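Immunogenic protein MPT63/MPB63 (Mycobacterium tuberculosis, PDB 1LMI) is a major secreted, immunogenic beta-sandwich protein whose molecular function is not established. Local coordinates at residues 69-74 against 123-128; 76-81 against 112-117. One frame throughout, in Å; residues are numbered along the deposited sequence.

In the fold
Both contacts involve one sheet of the beta-sandwich, the mixed one, in which strand 116-120 runs between 125-130 and 68-71, and 77-79 forms the outermost strand beyond 68-71. Their centres are about 8 Å apart. Interaction 1 reaches across strand 116-120 by a salt bridge on the outward surface of the sheet; interaction 2, contained in sequence between the two halves of interaction 1, ties the edge strand to the loop entering strand 116-120. Backbone bonds of strand 68-71 join them: A70 O lies 2.7 Å from Y78 N, and R71 N lies 2.8 Å from I116 O. The side chain of R71 thus reaches D125, while its backbone pairs with T115 and I116 at the start of strand 116-120.

Interaction 1: 69-74 against 123-128; sequences NARTAD and MEDLLI
R71 and D125 meet with their side chains arriving from opposite directions, and form a two-pronged, end-on salt bridge. The guanidinium presents its two terminal nitrogens to the carboxylate, one to each oxygen: R71 NH1 to D125 OD2 at 2.8 Å, and R71 NH2 to D125 OD1, also at 2.8 Å. The first bond is almost straight, with an N-H...O angle of 175°. Both oxygens lie close to the guanidinium plane, as the N-H directions require, but the carboxylate is twisted by 42° against that plane. In consequence D125 OD1 is met on its syn side, somewhat out of the carboxylate plane, whereas D125 OD2 is approached from above it. Arginine suits the place because its long chain, extended from CG to NE, can span an intervening strand and still end in a flat, double donor.

That strand is 116-120, which lies between 68-71 and 125-130 in the mixed sheet of the beta-sandwich; the bridge thus links two strands that are not neighbours, and R71 rests against A118 on the way. In the strand that carries D125, L126 and L127 both face M119, a classic beta bulge directly after D125.

Aspartate, with its short side chain, sets the carboxylate close to its own strand. The CB of D125 does not point straight at the 69-74 segment, but with CG anti to the carbonyl carbon (chi1 -74°) the carboxylate is brought toward R71. R71 NE is bonded in turn to N77 OD1, which limits rotation of the guanidinium, and all three of its nitrogens have acceptors. Both residues are partly exposed, so solvent probably moderates the strength of the charge pairing.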
ATOM      1  N   ASN A  69       4.779   0.870   1.595  1.00  8.10           N
ATOM      2  CA  ASN A  69       6.122   1.262   1.244  1.00 11.02           C
ATOM      3  C   ASN A  69       6.384   0.886  -0.227  1.00 11.85           C
ATOM      4  O   ASN A  69       5.815  -0.121  -0.696  1.00 10.07           O
ATOM      5  CB  ASN A  69       7.201   0.565   2.081  1.00 11.51           C
ATOM      6  CG  ASN A  69       7.046   0.743   3.581  1.00 11.39           C
ATOM      7  OD1 ASN A  69       7.604   1.721   4.086  1.00 11.54           O
ATOM      8  ND2 ASN A  69       6.275  -0.130   4.233  1.00  9.79           N
ATOM      9  N   ALA A  70       7.207   1.694  -0.880  1.00 10.08           N
ATOM     10  CA  ALA A  70       7.705   1.399  -2.223  1.00  8.02           C
ATOM     11  C   ALA A  70       9.173   1.057  -2.113  1.00 12.53           C
ATOM     12  O   ALA A  70       9.912   1.705  -1.371  1.00 13.71           O
ATOM     13  CB  ALA A  70       7.403   2.545  -3.163  1.00  9.35           C
ATOM     14  N   ARG A  71       9.604   0.005  -2.822  1.00 10.87           N
ATOM     15  CA  ARG A  71      10.992  -0.422  -2.687  1.00 11.87           C
ATOM     16  C   ARG A  71      11.625  -0.694  -4.039  1.00 10.70           C
ATOM     17  O   ARG A  71      10.934  -0.925  -5.029  1.00 11.30           O
ATOM     18  CB  ARG A  71      11.094  -1.696  -1.849  1.00 13.02           C
ATOM     19  CG  ARG A  71      10.505  -1.552  -0.448  1.00 12.77           C
ATOM     20  CD  ARG A  71      10.727  -2.892   0.279  1.00 14.68           C
ATOM     21  NE  ARG A  71      10.304  -2.722   1.670  1.00 15.51           N
ATOM     22  CZ  ARG A  71      10.042  -3.740   2.477  1.00 12.97           C
ATOM     23  NH1 ARG A  71      10.164  -4.983   2.057  1.00 13.95           N
ATOM     24  NH2 ARG A  71       9.663  -3.501   3.734  1.00 14.29           N
ATOM     25  N   THR A  72      12.946  -0.675  -4.023  1.00 12.41           N
ATOM     26  CA  THR A  72      13.774  -1.205  -5.085  1.00 11.90           C
ATOM     27  C   THR A  72      14.134  -2.662  -4.783  1.00 13.58           C
ATOM     28  O   THR A  72      14.002  -3.145  -3.657  1.00 15.42           O
ATOM     29  CB  THR A  72      15.097  -0.452  -5.308  1.00 13.45           C
ATOM     30  OG1 THR A  72      15.901  -0.727  -4.135  1.00 15.49           O
ATOM     31  CG2 THR A  72      14.846   1.022  -5.440  1.00 12.58           C
ATOM     32  N   ALA A  73      14.578  -3.398  -5.805  1.00 12.95           N
ATOM     33  CA  ALA A  73      14.885  -4.801  -5.589  1.00 14.86           C
ATOM     34  C   ALA A  73      15.947  -5.058  -4.526  1.00 26.81           C
ATOM     35  O   ALA A  73      15.883  -6.097  -3.857  1.00 34.84           O
ATOM     36  CB  ALA A  73      15.384  -5.428  -6.889  1.00 19.76           C
ATOM     37  N   ASP A  74      16.905  -4.144  -4.383  1.00 30.68           N
ATOM     38  CA  ASP A  74      17.966  -4.419  -3.397  1.00 40.00           C
ATOM     39  C   ASP A  74      17.532  -4.017  -1.998  1.00 41.46           C
ATOM     40  O   ASP A  74      18.159  -4.359  -0.989  1.00 30.54           O
ATOM     41  CB  ASP A  74      19.261  -3.727  -3.799  1.00 34.58           C
ATOM     42  CG  ASP A  74      19.150  -2.229  -3.965  1.00 44.50           C
ATOM     43  OD1 ASP A  74      18.183  -1.636  -3.445  1.00 48.52           O
ATOM     44  OD2 ASP A  74      20.045  -1.643  -4.615  1.00 46.23           O
ATOM     45  N   MET A 123       6.639  -4.708  12.660  1.00 19.75           N
ATOM     46  CA  MET A 123       7.189  -5.956  13.197  1.00 21.15           C
ATOM     47  C   MET A 123       7.798  -6.783  12.071  1.00 23.07           C
ATOM     48  O   MET A 123       8.852  -7.397  12.235  1.00 23.62           O
ATOM     49  CB  MET A 123       6.113  -6.715  13.973  1.00 24.19           C
ATOM     50  CG  MET A 123       5.341  -5.872  14.979  1.00 32.22           C
ATOM     51  SD  MET A 123       6.281  -5.583  16.495  1.00 35.15           S
ATOM     52  CE  MET A 123       6.387  -7.247  17.158  1.00 47.90           C
ATOM     53  N   GLU A 124       7.159  -6.813  10.896  1.00 15.98           N
ATOM     54  CA  GLU A 124       7.681  -7.606   9.803  1.00 15.90           C
ATOM     55  C   GLU A 124       6.984  -7.230   8.489  1.00 12.08           C
ATOM     56  O   GLU A 124       5.990  -6.525   8.563  1.00 14.18           O
ATOM     57  CB  GLU A 124       7.413  -9.099  10.033  1.00 13.55           C
ATOM     58  CG  GLU A 124       5.936  -9.451  10.044  1.00 15.88           C
ATOM     59  CD  GLU A 124       5.660 -10.831  10.625  1.00 18.57           C
ATOM     60  OE1 GLU A 124       6.348 -11.789  10.228  1.00 19.33           O
ATOM     61  OE2 GLU A 124       4.734 -10.906  11.479  1.00 21.43           O
ATOM     62  N   ASP A 125       7.498  -7.700   7.370  1.00 12.63           N
ATOM     63  CA  ASP A 125       6.859  -7.576   6.064  1.00 11.51           C
ATOM     64  C   ASP A 125       5.684  -8.575   6.011  1.00 15.02           C
ATOM     65  O   ASP A 125       5.848  -9.759   6.359  1.00 15.64           O
ATOM     66  CB  ASP A 125       7.770  -7.874   4.896  1.00 13.07           C
ATOM     67  CG  ASP A 125       8.788  -6.791   4.593  1.00 15.48           C
ATOM     68  OD1 ASP A 125       8.640  -5.672   5.120  1.00 14.40           O
ATOM     69  OD2 ASP A 125       9.756  -7.103   3.858  1.00 16.23           O
ATOM     70  N   LEU A 126       4.518  -8.112   5.613  1.00 11.93           N
ATOM     71  CA  LEU A 126       3.319  -8.945   5.535  1.00  9.91           C
ATOM     72  C   LEU A 126       2.987  -9.319   4.096  1.00 10.88           C
ATOM     73  O   LEU A 126       2.762 -10.501   3.807  1.00 15.38           O
ATOM     74  CB  LEU A 126       2.121  -8.204   6.151  1.00 13.68           C
ATOM     75  CG  LEU A 126       2.201  -7.971   7.664  1.00 17.86           C
ATOM     76  CD1 LEU A 126       0.986  -7.189   8.115  1.00 12.29           C
ATOM     77  CD2 LEU A 126       2.342  -9.273   8.449  1.00 15.04           C
ATOM     78  N   LEU A 127       2.955  -8.333   3.216  1.00  9.80           N
ATOM     79  CA  LEU A 127       2.533  -8.522   1.819  1.00  9.44           C
ATOM     80  C   LEU A 127       3.483  -7.762   0.896  1.00 10.71           C
ATOM     81  O   LEU A 127       3.838  -6.611   1.201  1.00 12.35           O
ATOM     82  CB  LEU A 127       1.126  -8.013   1.569  1.00  9.18           C
ATOM     83  CG  LEU A 127      -0.034  -8.590   2.363  1.00  8.86           C
ATOM     84  CD1 LEU A 127      -1.343  -7.847   2.104  1.00 13.47           C
ATOM     85  CD2 LEU A 127      -0.206 -10.052   1.978  1.00 17.57           C
ATOM     86  N   ILE A 128       3.877  -8.402  -0.205  1.00 10.55           N
ATOM     87  CA  ILE A 128       4.792  -7.776  -1.151  1.00  7.46           C
ATOM     88  C   ILE A 128       4.284  -7.987  -2.571  1.00 11.69           C
ATOM     89  O   ILE A 128       3.950  -9.137  -2.879  1.00 11.03           O
ATOM     90  CB  ILE A 128       6.195  -8.398  -0.990  1.00 11.38           C
ATOM     91  CG1 ILE A 128       6.721  -8.202   0.442  1.00 14.23           C
ATOM     92  CG2 ILE A 128       7.096  -7.809  -2.063  1.00 14.59           C
ATOM     93  CD1 ILE A 128       8.050  -8.893   0.660  1.00 24.36           C
TER

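Interaction 2: 76-81 against 112-117; sequences INYRVL and PSPTIV
At one margin of the beta-sandwich, a tyrosine on the outermost strand 77-79 of the mixed sheet fastens the proline-rich loop that leads into strand 116-120. The phenol of Y78 donates from OH to P112 O at 2.6 Å, with a C=O...O angle of 135° and the donor tilted 16° from the carbonyl plane; the acceptor itself sits at the ring's edge. Tyrosine fits because its ring can be buried while its hydroxyl reaches a backbone carbonyl nearer the surface. With CG anti to the carbonyl carbon (chi1 -49°), the ring points toward the loop and also packs on V109 and T110. P114 adds an apolar contact beside this hydrogen bond: its CD lies 4.2 Å from Y78 CE2, in an oblique approach, and the same proline packs against W48 and V109 of the other sheet. The rigid rings of P112 and P114 limit the loop's freedom and offer carbon surfaces to their neighbours. Nearer solvent, the side chain of I76 crosses P112 at about a right angle, and its terminal methyl CD1 touches P112 CD at 3.6 Å.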
ATOM      1  N   ILE A  76      16.145  -0.548  -1.075  1.00 14.21           N
ATOM      2  CA  ILE A  76      15.848   0.837  -0.710  1.00 14.89           C
ATOM      3  C   ILE A  76      14.343   0.997  -0.540  1.00 13.72           C
ATOM      4  O   ILE A  76      13.535   0.443  -1.296  1.00 13.90           O
ATOM      5  CB  ILE A  76      16.361   1.848  -1.742  1.00 16.89           C
ATOM      6  CG1 ILE A  76      17.894   2.000  -1.670  1.00 25.01           C
ATOM      7  CG2 ILE A  76      15.690   3.193  -1.612  1.00 24.90           C
ATOM      8  CD1 ILE A  76      18.377   3.157  -2.526  1.00 41.77           C
ATOM      9  N   ASN A  77      13.939   1.726   0.494  1.00 13.45           N
ATOM     10  CA  ASN A  77      12.551   1.830   0.911  1.00 13.73           C
ATOM     11  C   ASN A  77      12.075   3.273   0.979  1.00 15.66           C
ATOM     12  O   ASN A  77      12.797   4.120   1.503  1.00 15.01           O
ATOM     13  CB  ASN A  77      12.387   1.190   2.308  1.00 14.77           C
ATOM     14  CG  ASN A  77      10.960   1.093   2.800  1.00 11.50           C
ATOM     15  OD1 ASN A  77      10.252   0.101   2.539  1.00 13.67           O
ATOM     16  ND2 ASN A  77      10.511   2.098   3.522  1.00 14.03           N
ATOM     17  N   TYR A  78      10.880   3.515   0.456  1.00 11.03           N
ATOM     18  CA  TYR A  78      10.262   4.815   0.480  1.00  9.46           C
ATOM     19  C   TYR A  78       8.903   4.651   1.179  1.00 13.49           C
ATOM     20  O   TYR A  78       8.047   3.890   0.696  1.00 12.09           O
ATOM     21  CB  TYR A  78      10.064   5.417  -0.907  1.00 10.38           C
ATOM     22  CG  TYR A  78      11.288   5.378  -1.808  1.00 12.84           C
ATOM     23  CD1 TYR A  78      12.385   6.202  -1.486  1.00 13.98           C
ATOM     24  CD2 TYR A  78      11.359   4.566  -2.919  1.00 12.17           C
ATOM     25  CE1 TYR A  78      13.516   6.184  -2.288  1.00 16.23           C
ATOM     26  CE2 TYR A  78      12.494   4.547  -3.743  1.00 12.29           C
ATOM     27  CZ  TYR A  78      13.545   5.359  -3.395  1.00 14.71           C
ATOM     28  OH  TYR A  78      14.688   5.376  -4.185  1.00 16.15           O
ATOM     29  N   ARG A  79       8.716   5.322   2.295  1.00 12.35           N
ATOM     30  CA  ARG A  79       7.484   5.271   3.051  1.00 12.66           C
ATOM     31  C   ARG A  79       6.326   5.860   2.260  1.00 11.10           C
ATOM     32  O   ARG A  79       6.481   6.854   1.538  1.00 12.82           O
ATOM     33  CB  ARG A  79       7.617   6.072   4.359  1.00 12.89           C
ATOM     34  CG  ARG A  79       8.665   5.547   5.332  1.00 15.04           C
ATOM     35  CD  ARG A  79       8.223   4.295   6.093  1.00 13.24           C
ATOM     36  NE  ARG A  79       7.065   4.569   6.925  1.00 19.81           N
ATOM     37  CZ  ARG A  79       5.843   4.074   6.739  1.00 18.80           C
ATOM     38  NH1 ARG A  79       5.562   3.255   5.724  1.00 15.62           N
ATOM     39  NH2 ARG A  79       4.900   4.440   7.601  1.00 15.00           N
ATOM     40  N   VAL A  80       5.138   5.284   2.449  1.00 10.35           N
ATOM     41  CA  VAL A  80       3.930   5.919   1.960  1.00 10.21           C
ATOM     42  C   VAL A  80       3.750   7.289   2.595  1.00 12.83           C
ATOM     43  O   VAL A  80       4.095   7.497   3.766  1.00 15.54           O
ATOM     44  CB  VAL A  80       2.731   4.992   2.212  1.00  8.84           C
ATOM     45  CG1 VAL A  80       2.330   4.865   3.691  1.00 11.63           C
ATOM     46  CG2 VAL A  80       1.487   5.494   1.460  1.00 12.46           C
ATOM     47  N   LEU A  81       3.231   8.210   1.786  1.00 12.30           N
ATOM     48  CA  LEU A  81       2.909   9.537   2.294  1.00 17.26           C
ATOM     49  C   LEU A  81       1.505   9.476   2.870  1.00 23.00           C
ATOM     50  O   LEU A  81       0.548   9.977   2.289  1.00 25.46           O
ATOM     51  CB  LEU A  81       2.998  10.572   1.172  1.00 18.88           C
ATOM     52  CG  LEU A  81       4.406  10.672   0.589  1.00 20.44           C
ATOM     53  CD1 LEU A  81       4.516  11.896  -0.310  1.00 30.40           C
ATOM     54  CD2 LEU A  81       5.443  10.751   1.701  1.00 22.97           C
ATOM     55  N   PRO A 112      16.918   5.554  -6.494  1.00 11.84           N
ATOM     56  CA  PRO A 112      16.505   4.742  -7.654  1.00 11.51           C
ATOM     57  C   PRO A 112      14.993   4.511  -7.638  1.00 12.11           C
ATOM     58  O   PRO A 112      14.337   4.475  -6.579  1.00 13.16           O
ATOM     59  CB  PRO A 112      17.241   3.420  -7.479  1.00 17.04           C
ATOM     60  CG  PRO A 112      18.437   3.760  -6.639  1.00 18.93           C
ATOM     61  CD  PRO A 112      17.960   4.846  -5.713  1.00 17.26           C
ATOM     62  N   SER A 113      14.432   4.371  -8.837  1.00  9.40           N
ATOM     63  CA  SER A 113      13.001   4.170  -8.948  1.00 11.80           C
ATOM     64  C   SER A 113      12.516   2.843  -8.366  1.00  9.57           C
ATOM     65  O   SER A 113      13.127   1.790  -8.593  1.00 10.99           O
ATOM     66  CB  SER A 113      12.586   4.231 -10.424  1.00 10.53           C
ATOM     67  OG  SER A 113      12.913   5.476 -11.028  1.00 11.14           O
ATOM     68  N   PRO A 114      11.381   2.826  -7.668  1.00  8.98           N
ATOM     69  CA  PRO A 114      10.919   1.553  -7.123  1.00  9.19           C
ATOM     70  C   PRO A 114      10.207   0.675  -8.144  1.00 10.03           C
ATOM     71  O   PRO A 114       9.656   1.186  -9.120  1.00 11.25           O
ATOM     72  CB  PRO A 114       9.889   2.055  -6.076  1.00 11.31           C
ATOM     73  CG  PRO A 114       9.325   3.321  -6.645  1.00 11.11           C
ATOM     74  CD  PRO A 114      10.481   3.958  -7.394  1.00 11.46           C
ATOM     75  N   THR A 115      10.166  -0.618  -7.828  1.00  8.72           N
ATOM     76  CA  THR A 115       9.495  -1.597  -8.650  1.00  8.76           C
ATOM     77  C   THR A 115       8.655  -2.555  -7.838  1.00 14.33           C
ATOM     78  O   THR A 115       8.081  -3.519  -8.373  1.00 10.37           O
ATOM     79  CB  THR A 115      10.538  -2.443  -9.414  1.00  7.51           C
ATOM     80  OG1 THR A 115      11.525  -2.984  -8.525  1.00 11.77           O
ATOM     81  CG2 THR A 115      11.226  -1.509 -10.385  1.00 10.38           C
ATOM     82  N   ILE A 116       8.584  -2.317  -6.538  1.00 10.57           N
ATOM     83  CA  ILE A 116       7.963  -3.198  -5.564  1.00  9.64           C
ATOM     84  C   ILE A 116       7.137  -2.362  -4.598  1.00 12.45           C
ATOM     85  O   ILE A 116       7.490  -1.226  -4.272  1.00  9.94           O
ATOM     86  CB  ILE A 116       9.062  -3.934  -4.788  1.00  9.63           C
ATOM     87  CG1 ILE A 116       9.843  -4.901  -5.695  1.00 11.15           C
ATOM     88  CG2 ILE A 116       8.542  -4.651  -3.540  1.00 13.48           C
ATOM     89  CD1 ILE A 116      11.204  -5.230  -5.084  1.00 15.52           C
ATOM     90  N   VAL A 117       5.987  -2.913  -4.136  1.00 10.01           N
ATOM     91  CA  VAL A 117       5.303  -2.302  -3.007  1.00  8.55           C
ATOM     92  C   VAL A 117       5.244  -3.335  -1.881  1.00 10.41           C
ATOM     93  O   VAL A 117       5.039  -4.520  -2.113  1.00 10.46           O
ATOM     94  CB  VAL A 117       3.894  -1.800  -3.376  1.00 10.04           C
ATOM     95  CG1 VAL A 117       3.085  -1.379  -2.154  1.00 11.24           C
ATOM     96  CG2 VAL A 117       4.027  -0.619  -4.315  1.00  9.88           C
TER